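Conjugal transfer protein (Escherichia coli, PDB 5I97) is a VirB8-type inner-membrane component of the pKM101 type IV secretion system, probably helping to build the channel for conjugal DNA transfer. Local coordinates at residues F32-Y37 and A128-E133; Q36-R41 and I106-V111; T54-M59 and E66-K71. All blocks are in the same frame, centred on the assembly; numbering follows the deposited sequence.

Contact 1: F32-Y37 and A128-E133; sequences FWLTQY and AIMGYE
L34 and Y132 mark where the two backbones come nearest, with their CA atoms 8.2 Å apart. Here helix 27-42 lies across strand 124-134 of the antiparallel sheet. The axes of the two short segments pass 10.6 Å from each other, and their N-to-C directions differ by 129°, so the helix runs diagonally over the strand, and side chains alone bridge the gap. L34 does most of the bridging, with its two methyls dividing the work. CD1 sits over one face of the Y132 ring, 4.0 Å from the ring centroid and displaced toward the rim, in a CH-pi contact. CD2 reaches M130 CE at 3.5 Å and still touches Y132 CD1 at 3.8 Å. The L34 and Y132 side chains meet at about a right angle, whereas L34 and M130 slide past each other in opposite directions. The M130 chain is extended through chi2 and then bends at chi3 (58°), which carries its terminal methyl between L34 and Y37; there CE lies 3.6 Å from Y37 CD2. Y132 takes the crowded position, with CG between its backbone N and carbonyl carbon (chi1 69°), which turns one ring face to L34. Both tyrosine hydroxyls are engaged beyond the contact: Y132 OH with D30 near the start of the same helix, Y37 OH with S60. F151 on strand 151-160 touches L34 and Y132 as well. This is the packing of the long helix on the curved sheet of an NTF2-like domain. Methyls, a thioether and ring carbons make a contact without directional bonds, so its grip comes from close fit, while the two tethered hydroxyls probably limit how far the rings can shift.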
loop_
_atom_site.group_PDB
_atom_site.type_symbol
_atom_site.label_atom_id
_atom_site.label_comp_id
_atom_site.label_asym_id
_atom_site.label_seq_id
_atom_site.Cartn_x
_atom_site.Cartn_y
_atom_site.Cartn_z
ATOM N N PHE A 32 -19.212 -3.840 -10.472
ATOM C CA PHE A 32 -18.546 -2.672 -9.917
ATOM C C PHE A 32 -19.083 -2.302 -8.539
ATOM O O PHE A 32 -18.314 -2.168 -7.597
ATOM C CB PHE A 32 -18.680 -1.462 -10.833
ATOM C CG PHE A 32 -18.215 -0.182 -10.192
ATOM C CD1 PHE A 32 -16.868 0.041 -9.953
ATOM C CD2 PHE A 32 -19.130 0.773 -9.773
ATOM C CE1 PHE A 32 -16.441 1.204 -9.347
ATOM C CE2 PHE A 32 -18.711 1.938 -9.157
ATOM C CZ PHE A 32 -17.366 2.157 -8.946
ATOM N N TRP A 33 -20.395 -2.122 -8.433
ATOM C CA TRP A 33 -21.004 -1.721 -7.174
ATOM C C TRP A 33 -20.878 -2.812 -6.125
ATOM O O TRP A 33 -20.638 -2.522 -4.961
ATOM C CB TRP A 33 -22.481 -1.352 -7.367
ATOM C CG TRP A 33 -22.662 -0.209 -8.299
ATOM C CD1 TRP A 33 -23.164 -0.260 -9.561
ATOM C CD2 TRP A 33 -22.335 1.167 -8.051
ATOM N NE1 TRP A 33 -23.166 0.992 -10.116
ATOM C CE2 TRP A 33 -22.663 1.887 -9.209
ATOM C CE3 TRP A 33 -21.796 1.855 -6.961
ATOM C CZ2 TRP A 33 -22.477 3.266 -9.309
ATOM C CZ3 TRP A 33 -21.608 3.219 -7.064
ATOM C CH2 TRP A 33 -21.949 3.910 -8.226
ATOM N N LEU A 34 -21.008 -4.065 -6.537
ATOM C CA LEU A 34 -20.921 -5.145 -5.573
ATOM C C LEU A 34 -19.516 -5.250 -4.977
ATOM O O LEU A 34 -19.370 -5.439 -3.776
ATOM C CB LEU A 34 -21.323 -6.463 -6.209
ATOM C CG LEU A 34 -22.820 -6.601 -6.454
ATOM C CD1 LEU A 34 -23.072 -7.583 -7.586
ATOM C CD2 LEU A 34 -23.558 -6.999 -5.198
ATOM N N THR A 35 -18.489 -5.119 -5.812
ATOM C CA THR A 35 -17.131 -5.191 -5.317
ATOM C C THR A 35 -16.809 -3.943 -4.482
ATOM O O THR A 35 -16.091 -4.033 -3.495
ATOM C CB THR A 35 -16.083 -5.377 -6.456
ATOM O OG1 THR A 35 -16.256 -4.374 -7.454
ATOM C CG2 THR A 35 -16.215 -6.741 -7.101
ATOM N N GLN A 36 -17.330 -2.787 -4.887
ATOM C CA GLN A 36 -17.165 -1.554 -4.114
ATOM C C GLN A 36 -17.755 -1.690 -2.730
ATOM O O GLN A 36 -17.194 -1.217 -1.755
ATOM C CB GLN A 36 -17.849 -0.375 -4.810
ATOM C CG GLN A 36 -17.107 0.170 -5.990
ATOM C CD GLN A 36 -15.842 0.847 -5.574
ATOM O OE1 GLN A 36 -14.755 0.384 -5.889
ATOM N NE2 GLN A 36 -15.971 1.967 -4.873
ATOM N N TYR A 37 -18.896 -2.351 -2.659
ATOM C CA TYR A 37 -19.585 -2.523 -1.403
ATOM C C TYR A 37 -18.746 -3.381 -0.470
ATOM O O TYR A 37 -18.554 -3.025 0.687
ATOM C CB TYR A 37 -20.960 -3.137 -1.626
ATOM C CG TYR A 37 -21.805 -3.249 -0.384
ATOM C CD1 TYR A 37 -22.620 -2.203 0.025
ATOM C CD2 TYR A 37 -21.785 -4.402 0.391
ATOM C CE1 TYR A 37 -23.403 -2.305 1.166
ATOM C CE2 TYR A 37 -22.565 -4.516 1.526
ATOM C CZ TYR A 37 -23.370 -3.467 1.912
ATOM O OH TYR A 37 -24.138 -3.585 3.043
ATOM N N ALA A 128 -18.801 -13.997 0.203
ATOM C CA ALA A 128 -19.914 -13.101 0.476
ATOM C C ALA A 128 -21.100 -13.413 -0.435
ATOM O O ALA A 128 -20.997 -13.308 -1.658
ATOM C CB ALA A 128 -19.484 -11.661 0.302
ATOM N N ILE A 129 -22.206 -13.840 0.168
ATOM C CA ILE A 129 -23.457 -14.048 -0.562
ATOM C C ILE A 129 -24.340 -12.812 -0.440
ATOM O O ILE A 129 -24.783 -12.463 0.646
ATOM C CB ILE A 129 -24.232 -15.271 -0.046
ATOM C CG1 ILE A 129 -23.333 -16.511 -0.007
ATOM C CG2 ILE A 129 -25.485 -15.499 -0.882
ATOM C CD1 ILE A 129 -22.800 -16.924 -1.348
ATOM N N MET A 130 -24.609 -12.154 -1.554
ATOM C CA MET A 130 -25.246 -10.850 -1.498
ATOM C C MET A 130 -26.539 -10.804 -2.291
ATOM O O MET A 130 -26.647 -11.407 -3.353
ATOM C CB MET A 130 -24.284 -9.789 -2.026
ATOM C CG MET A 130 -22.865 -9.933 -1.509
ATOM S SD MET A 130 -21.748 -8.753 -2.260
ATOM C CE MET A 130 -22.530 -7.203 -1.819
ATOM N N GLY A 131 -27.519 -10.079 -1.769
ATOM C CA GLY A 131 -28.712 -9.747 -2.524
ATOM C C GLY A 131 -28.630 -8.277 -2.880
ATOM O O GLY A 131 -28.187 -7.478 -2.065
ATOM N N TYR A 132 -28.991 -7.918 -4.104
ATOM C CA TYR A 132 -28.914 -6.527 -4.514
ATOM C C TYR A 132 -30.019 -6.119 -5.491
ATOM O O TYR A 132 -30.750 -6.953 -6.023
ATOM C CB TYR A 132 -27.549 -6.234 -5.128
ATOM C CG TYR A 132 -27.316 -6.894 -6.458
ATOM C CD1 TYR A 132 -26.889 -8.204 -6.533
ATOM C CD2 TYR A 132 -27.528 -6.205 -7.645
ATOM C CE1 TYR A 132 -26.681 -8.813 -7.748
ATOM C CE2 TYR A 132 -27.323 -6.800 -8.855
ATOM C CZ TYR A 132 -26.900 -8.102 -8.906
ATOM O OH TYR A 132 -26.686 -8.705 -10.127
ATOM N N GLU A 133 -30.219 -4.807 -5.581
ATOM C CA GLU A 133 -31.227 -4.200 -6.442
ATOM C C GLU A 133 -30.897 -2.721 -6.619
ATOM O O GLU A 133 -30.100 -2.171 -5.859
ATOM C CB GLU A 133 -32.622 -4.364 -5.837
ATOM C CG GLU A 133 -32.789 -3.707 -4.476
ATOM C CD GLU A 133 -34.202 -3.826 -3.942
ATOM O OE1 GLU A 133 -34.912 -4.775 -4.337
ATOM O OE2 GLU A 133 -34.605 -2.970 -3.127
#

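Contact 2: Q36-R41 and I106-V111; sequences QYVIHR and IRFTTV
V38 meets the strand with both of its methyls. CG1 stands almost squarely over the centre of the F108 ring, 3.9 Å from the centroid and only 8° off the ring normal, a well-formed CH-pi contact. CG2 goes to I106 instead, touching its CD1 at 4.0 Å. The valine conformation explains this split: CG1 is anti to the backbone N (chi1 170°) and CG2 anti to the carbonyl carbon, so one branch is delivered to each of two residues on the same side of strand 103-114. F108 turns its ring into place with CG held between its own backbone N and carbonyl carbon, and the carbonyl oxygen of I106 lies at the ring edge, in its plane. In the next shell W126 of the adjoining strand stacks with F108, and its indole NE1 is in turn hydrogen-bonded to T110 OG1, which probably helps to fix the indole. M130 touches both V38 and I106, and I92 on strand 86-98 packs on V38, so residues from three neighbouring strands of the sheet pack on the valine. On another side of the helix, R41 NH1 donates to Y37 OH at 3.0 Å; the oxygen lies in the guanidinium plane, but the bond is bent, with an N-H...O angle of 141°. That link spans one turn of the helix. What holds helix and strand together here is therefore apolar, largely dispersive packing: a methyl on an aromatic face and methyl against methyl, with the F108 ring backed by W126.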
loop_
_atom_site.group_PDB
_atom_site.type_symbol
_atom_site.label_atom_id
_atom_site.label_comp_id
_atom_site.label_asym_id
_atom_site.label_seq_id
_atom_site.Cartn_x
_atom_site.Cartn_y
_atom_site.Cartn_z
ATOM N N GLN A 36 -17.330 -2.787 -4.887
ATOM C CA GLN A 36 -17.165 -1.554 -4.114
ATOM C C GLN A 36 -17.755 -1.690 -2.730
ATOM O O GLN A 36 -17.194 -1.217 -1.755
ATOM C CB GLN A 36 -17.849 -0.375 -4.810
ATOM C CG GLN A 36 -17.107 0.170 -5.990
ATOM C CD GLN A 36 -15.842 0.847 -5.574
ATOM O OE1 GLN A 36 -14.755 0.384 -5.889
ATOM N NE2 GLN A 36 -15.971 1.967 -4.873
ATOM N N TYR A 37 -18.896 -2.351 -2.659
ATOM C CA TYR A 37 -19.585 -2.523 -1.403
ATOM C C TYR A 37 -18.746 -3.381 -0.470
ATOM O O TYR A 37 -18.554 -3.025 0.687
ATOM C CB TYR A 37 -20.960 -3.137 -1.626
ATOM C CG TYR A 37 -21.805 -3.249 -0.384
ATOM C CD1 TYR A 37 -22.620 -2.203 0.025
ATOM C CD2 TYR A 37 -21.785 -4.402 0.391
ATOM C CE1 TYR A 37 -23.403 -2.305 1.166
ATOM C CE2 TYR A 37 -22.565 -4.516 1.526
ATOM C CZ TYR A 37 -23.370 -3.467 1.912
ATOM O OH TYR A 37 -24.138 -3.585 3.043
ATOM N N VAL A 38 -18.259 -4.506 -0.979
ATOM C CA VAL A 38 -17.435 -5.401 -0.191
ATOM C C VAL A 38 -16.156 -4.708 0.250
ATOM O O VAL A 38 -15.726 -4.843 1.383
ATOM C CB VAL A 38 -17.086 -6.675 -0.970
ATOM C CG1 VAL A 38 -16.014 -7.490 -0.232
ATOM C CG2 VAL A 38 -18.335 -7.493 -1.227
ATOM N N ILE A 39 -15.547 -3.955 -0.647
ATOM C CA ILE A 39 -14.336 -3.243 -0.299
ATOM C C ILE A 39 -14.591 -2.200 0.793
ATOM O O ILE A 39 -13.812 -2.090 1.736
ATOM C CB ILE A 39 -13.717 -2.601 -1.538
ATOM C CG1 ILE A 39 -13.115 -3.688 -2.429
ATOM C CG2 ILE A 39 -12.622 -1.637 -1.152
ATOM C CD1 ILE A 39 -12.705 -3.206 -3.801
ATOM N N HIS A 40 -15.689 -1.452 0.676
ATOM C CA HIS A 40 -16.033 -0.443 1.665
ATOM C C HIS A 40 -16.323 -1.076 3.020
ATOM O O HIS A 40 -15.948 -0.536 4.055
ATOM C CB HIS A 40 -17.262 0.359 1.232
ATOM C CG HIS A 40 -16.986 1.454 0.251
ATOM N ND1 HIS A 40 -16.010 2.408 0.446
ATOM C CD2 HIS A 40 -17.581 1.763 -0.927
ATOM C CE1 HIS A 40 -16.011 3.251 -0.570
ATOM N NE2 HIS A 40 -16.956 2.882 -1.417
ATOM N N ARG A 41 -17.001 -2.219 3.002
ATOM C CA ARG A 41 -17.507 -2.821 4.227
ATOM C C ARG A 41 -16.490 -3.702 4.949
ATOM O O ARG A 41 -16.442 -3.711 6.174
ATOM C CB ARG A 41 -18.769 -3.624 3.924
ATOM C CG ARG A 41 -19.320 -4.367 5.102
ATOM C CD ARG A 41 -20.781 -4.683 4.943
ATOM N NE ARG A 41 -21.278 -5.427 6.093
ATOM C CZ ARG A 41 -22.559 -5.614 6.379
ATOM N NH1 ARG A 41 -23.505 -5.092 5.608
ATOM N NH2 ARG A 41 -22.896 -6.317 7.444
ATOM N N ILE A 106 -19.337 -13.413 -3.951
ATOM C CA ILE A 106 -18.044 -12.770 -4.075
ATOM C C ILE A 106 -17.001 -13.421 -3.165
ATOM O O ILE A 106 -17.159 -13.462 -1.945
ATOM C CB ILE A 106 -18.156 -11.268 -3.773
ATOM C CG1 ILE A 106 -19.043 -10.610 -4.834
ATOM C CG2 ILE A 106 -16.785 -10.617 -3.720
ATOM C CD1 ILE A 106 -19.080 -9.107 -4.775
ATOM N N ARG A 107 -15.926 -13.914 -3.766
ATOM C CA ARG A 107 -14.832 -14.485 -2.999
ATOM C C ARG A 107 -13.714 -13.479 -2.860
ATOM O O ARG A 107 -13.220 -12.939 -3.851
ATOM C CB ARG A 107 -14.337 -15.761 -3.662
ATOM C CG ARG A 107 -15.341 -16.874 -3.557
ATOM C CD ARG A 107 -14.805 -18.181 -4.079
ATOM N NE ARG A 107 -15.705 -19.284 -3.748
ATOM C CZ ARG A 107 -16.873 -19.517 -4.339
ATOM N NH1 ARG A 107 -17.322 -18.705 -5.286
ATOM N NH2 ARG A 107 -17.604 -20.555 -3.958
ATOM N N PHE A 108 -13.305 -13.240 -1.620
ATOM C CA PHE A 108 -12.333 -12.199 -1.373
ATOM C C PHE A 108 -11.360 -12.532 -0.251
ATOM O O PHE A 108 -11.597 -13.401 0.586
ATOM C CB PHE A 108 -13.067 -10.873 -1.083
ATOM C CG PHE A 108 -13.878 -10.870 0.188
ATOM C CD1 PHE A 108 -15.111 -11.493 0.245
ATOM C CD2 PHE A 108 -13.440 -10.181 1.307
ATOM C CE1 PHE A 108 -15.852 -11.477 1.400
ATOM C CE2 PHE A 108 -14.198 -10.149 2.457
ATOM C CZ PHE A 108 -15.396 -10.800 2.506
ATOM N N THR A 109 -10.260 -11.799 -0.246
ATOM C CA THR A 109 -9.188 -12.017 0.694
ATOM C C THR A 109 -8.910 -10.751 1.476
ATOM O O THR A 109 -8.828 -9.667 0.906
ATOM C CB THR A 109 -7.913 -12.473 -0.020
ATOM O OG1 THR A 109 -8.137 -13.774 -0.564
ATOM C CG2 THR A 109 -6.739 -12.544 0.953
ATOM N N THR A 110 -8.786 -10.897 2.786
ATOM C CA THR A 110 -8.400 -9.780 3.634
ATOM C C THR A 110 -6.984 -9.978 4.168
ATOM O O THR A 110 -6.586 -11.085 4.520
ATOM C CB THR A 110 -9.379 -9.587 4.810
ATOM O OG1 THR A 110 -9.538 -10.820 5.515
ATOM C CG2 THR A 110 -10.731 -9.143 4.289
ATOM N N VAL A 111 -6.229 -8.890 4.199
ATOM C CA VAL A 111 -4.909 -8.883 4.816
ATOM C C VAL A 111 -4.901 -7.844 5.927
ATOM O O VAL A 111 -4.975 -6.645 5.671
ATOM C CB VAL A 111 -3.790 -8.565 3.807
ATOM C CG1 VAL A 111 -2.451 -8.440 4.524
ATOM C CG2 VAL A 111 -3.716 -9.636 2.733
#

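Contact 3: T54-M59 and E66-K71; sequences TAVGLM and ESYQSK
V56 rests on the ring of Y68 where two consecutive helices, 49-58 and 62-69, joined by a short turn, pack together; they belong to the helical layer of the NTF2-like fold that VirB8-type domains share. The helices come close at G57 and Q69, whose CA atoms are 7.9 Å apart, and one valine and one tyrosine carry most of the contact between them. In V56, CG1 is anti to the backbone N, and this branch projects over the middle of the Y68 ring, 3.5 Å from the centroid and 14° off the normal. Its closest ring carbon is CD2, also at 3.5 Å. The valine does not touch with a single methyl: V56 CB lies 3.7 Å from Y68 CE2, and CG2 reaches toward the phenol end of the ring, 4.0 Å from Y68 OH, so the whole isopropyl group straddles the aromatic face. Y68 brings that face forward with its own CG anti to the backbone N, though the torsion (chi1 159°) is pulled some way from a perfectly staggered value. The two side chains cross at a slant. Y37 and R41 of helix 27-42 border the pair, Y37 packing on V56 and R41 touching the tyrosine, and F72 meets the Y68 ring at an incline. The valine is thus enclosed between the tyrosine of its partner helix and the tyrosine of the long helix. Q69 makes a lighter approach. Its CB leaves the backbone to one side, but the chain is stretched out at chi2 and its amide end comes near G57. The amide nitrogen NE2 of Q69 stops 4.3 Å from G57 CA, a loose approach and not a bond.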
loop_
_atom_site.group_PDB
_atom_site.type_symbol
_atom_site.label_atom_id
_atom_site.label_comp_id
_atom_site.label_asym_id
_atom_site.label_seq_id
_atom_site.Cartn_x
_atom_site.Cartn_y
_atom_site.Cartn_z
ATOM N N THR A 54 -20.209 5.763 5.490
ATOM C CA THR A 54 -21.249 6.494 4.787
ATOM C C THR A 54 -21.676 5.731 3.542
ATOM O O THR A 54 -22.865 5.581 3.290
ATOM C CB THR A 54 -20.780 7.904 4.411
ATOM O OG1 THR A 54 -20.546 8.645 5.615
ATOM C CG2 THR A 54 -21.833 8.626 3.590
ATOM N N ALA A 55 -20.703 5.218 2.794
ATOM C CA ALA A 55 -20.987 4.490 1.565
ATOM C C ALA A 55 -21.826 3.235 1.798
ATOM O O ALA A 55 -22.803 2.999 1.078
ATOM C CB ALA A 55 -19.694 4.129 0.863
ATOM N N VAL A 56 -21.452 2.431 2.787
ATOM C CA VAL A 56 -22.197 1.216 3.089
ATOM C C VAL A 56 -23.631 1.532 3.475
ATOM O O VAL A 56 -24.556 0.825 3.069
ATOM C CB VAL A 56 -21.533 0.419 4.219
ATOM C CG1 VAL A 56 -22.411 -0.741 4.661
ATOM C CG2 VAL A 56 -20.166 -0.060 3.779
ATOM N N GLY A 57 -23.810 2.610 4.234
ATOM C CA GLY A 57 -25.132 3.052 4.638
ATOM C C GLY A 57 -26.021 3.424 3.465
ATOM O O GLY A 57 -27.194 3.070 3.435
ATOM N N LEU A 58 -25.466 4.145 2.499
ATOM C CA LEU A 58 -26.234 4.567 1.334
ATOM C C LEU A 58 -26.541 3.402 0.400
ATOM O O LEU A 58 -27.500 3.448 -0.349
ATOM C CB LEU A 58 -25.496 5.659 0.561
ATOM C CG LEU A 58 -25.244 6.969 1.300
ATOM C CD1 LEU A 58 -24.409 7.901 0.445
ATOM C CD2 LEU A 58 -26.568 7.625 1.670
ATOM N N MET A 59 -25.726 2.354 0.465
ATOM C CA MET A 59 -25.857 1.233 -0.443
ATOM C C MET A 59 -26.485 0.030 0.225
ATOM O O MET A 59 -26.281 -1.093 -0.215
ATOM C CB MET A 59 -24.498 0.849 -1.019
ATOM C CG MET A 59 -23.852 1.932 -1.846
ATOM S SD MET A 59 -22.176 1.480 -2.282
ATOM C CE MET A 59 -21.603 3.021 -2.977
ATOM N N GLU A 66 -28.436 -1.412 9.433
ATOM C CA GLU A 66 -28.393 -1.261 10.878
ATOM C C GLU A 66 -27.733 -2.475 11.504
ATOM O O GLU A 66 -27.228 -2.414 12.618
ATOM C CB GLU A 66 -29.813 -1.024 11.423
ATOM C CG GLU A 66 -30.116 -1.579 12.811
ATOM C CD GLU A 66 -31.601 -1.520 13.143
ATOM O OE1 GLU A 66 -32.407 -1.226 12.234
ATOM O OE2 GLU A 66 -31.966 -1.783 14.309
ATOM N N SER A 67 -27.635 -3.553 10.745
ATOM C CA SER A 67 -26.801 -4.662 11.173
ATOM C C SER A 67 -25.311 -4.309 11.079
ATOM O O SER A 67 -24.509 -4.732 11.907
ATOM C CB SER A 67 -27.109 -5.898 10.332
ATOM O OG SER A 67 -26.201 -6.940 10.632
ATOM N N TYR A 68 -24.960 -3.497 10.086
ATOM C CA TYR A 68 -23.578 -3.100 9.868
ATOM C C TYR A 68 -23.164 -1.969 10.786
ATOM O O TYR A 68 -22.037 -1.927 11.254
ATOM C CB TYR A 68 -23.375 -2.667 8.419
ATOM C CG TYR A 68 -22.171 -1.774 8.178
ATOM C CD1 TYR A 68 -20.916 -2.322 7.986
ATOM C CD2 TYR A 68 -22.295 -0.393 8.116
ATOM C CE1 TYR A 68 -19.819 -1.529 7.753
ATOM C CE2 TYR A 68 -21.192 0.412 7.883
ATOM C CZ TYR A 68 -19.956 -0.164 7.701
ATOM O OH TYR A 68 -18.848 0.617 7.457
ATOM N N GLN A 69 -24.079 -1.038 11.012
ATOM C CA GLN A 69 -23.805 0.138 11.826
ATOM C C GLN A 69 -23.718 -0.187 13.307
ATOM O O GLN A 69 -23.255 0.624 14.100
ATOM C CB GLN A 69 -24.880 1.198 11.590
ATOM C CG GLN A 69 -25.006 1.628 10.140
ATOM C CD GLN A 69 -26.215 2.496 9.878
ATOM O OE1 GLN A 69 -27.141 2.539 10.677
ATOM N NE2 GLN A 69 -26.200 3.210 8.759
ATOM N N SER A 70 -24.145 -1.393 13.658
ATOM C CA SER A 70 -24.164 -1.851 15.033
ATOM C C SER A 70 -22.773 -1.855 15.671
ATOM O O SER A 70 -22.602 -1.411 16.800
ATOM C CB SER A 70 -24.791 -3.244 15.090
ATOM O OG SER A 70 -24.524 -3.879 16.323
ATOM N N LYS A 71 -21.789 -2.360 14.937
ATOM C CA LYS A 71 -20.422 -2.483 15.435
ATOM C C LYS A 71 -19.752 -1.131 15.674
ATOM O O LYS A 71 -18.701 -1.071 16.311
ATOM C CB LYS A 71 -19.576 -3.330 14.483
ATOM C CG LYS A 71 -19.618 -2.904 13.038
ATOM C CD LYS A 71 -18.986 -3.947 12.131
ATOM C CE LYS A 71 -17.835 -4.673 12.813
ATOM N NZ LYS A 71 -17.253 -5.765 11.974
#

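Contacts 1 and 2 share helix 27-42, overlapping at Q36 and Y37, and land on neighbouring strands of one antiparallel sheet, 124-134 and 103-114; their centres lie about 9 Å apart. M130 SD packs against V38 CG2 between them, making one continuous apolar core. The centre of contact 3 lies about 14 Å from that of contact 1 and about 15 Å from that of contact 2. It joins helices 49-58 and 62-69, which follow the long helix in the chain and precede all four strands. Y37 connects the layers, its OH 3.7 Å from V56 CG1. The long helix thus sits between sheet and shorter helices, forming part of the core of this C-terminal VirB8-family portion of the membrane protein.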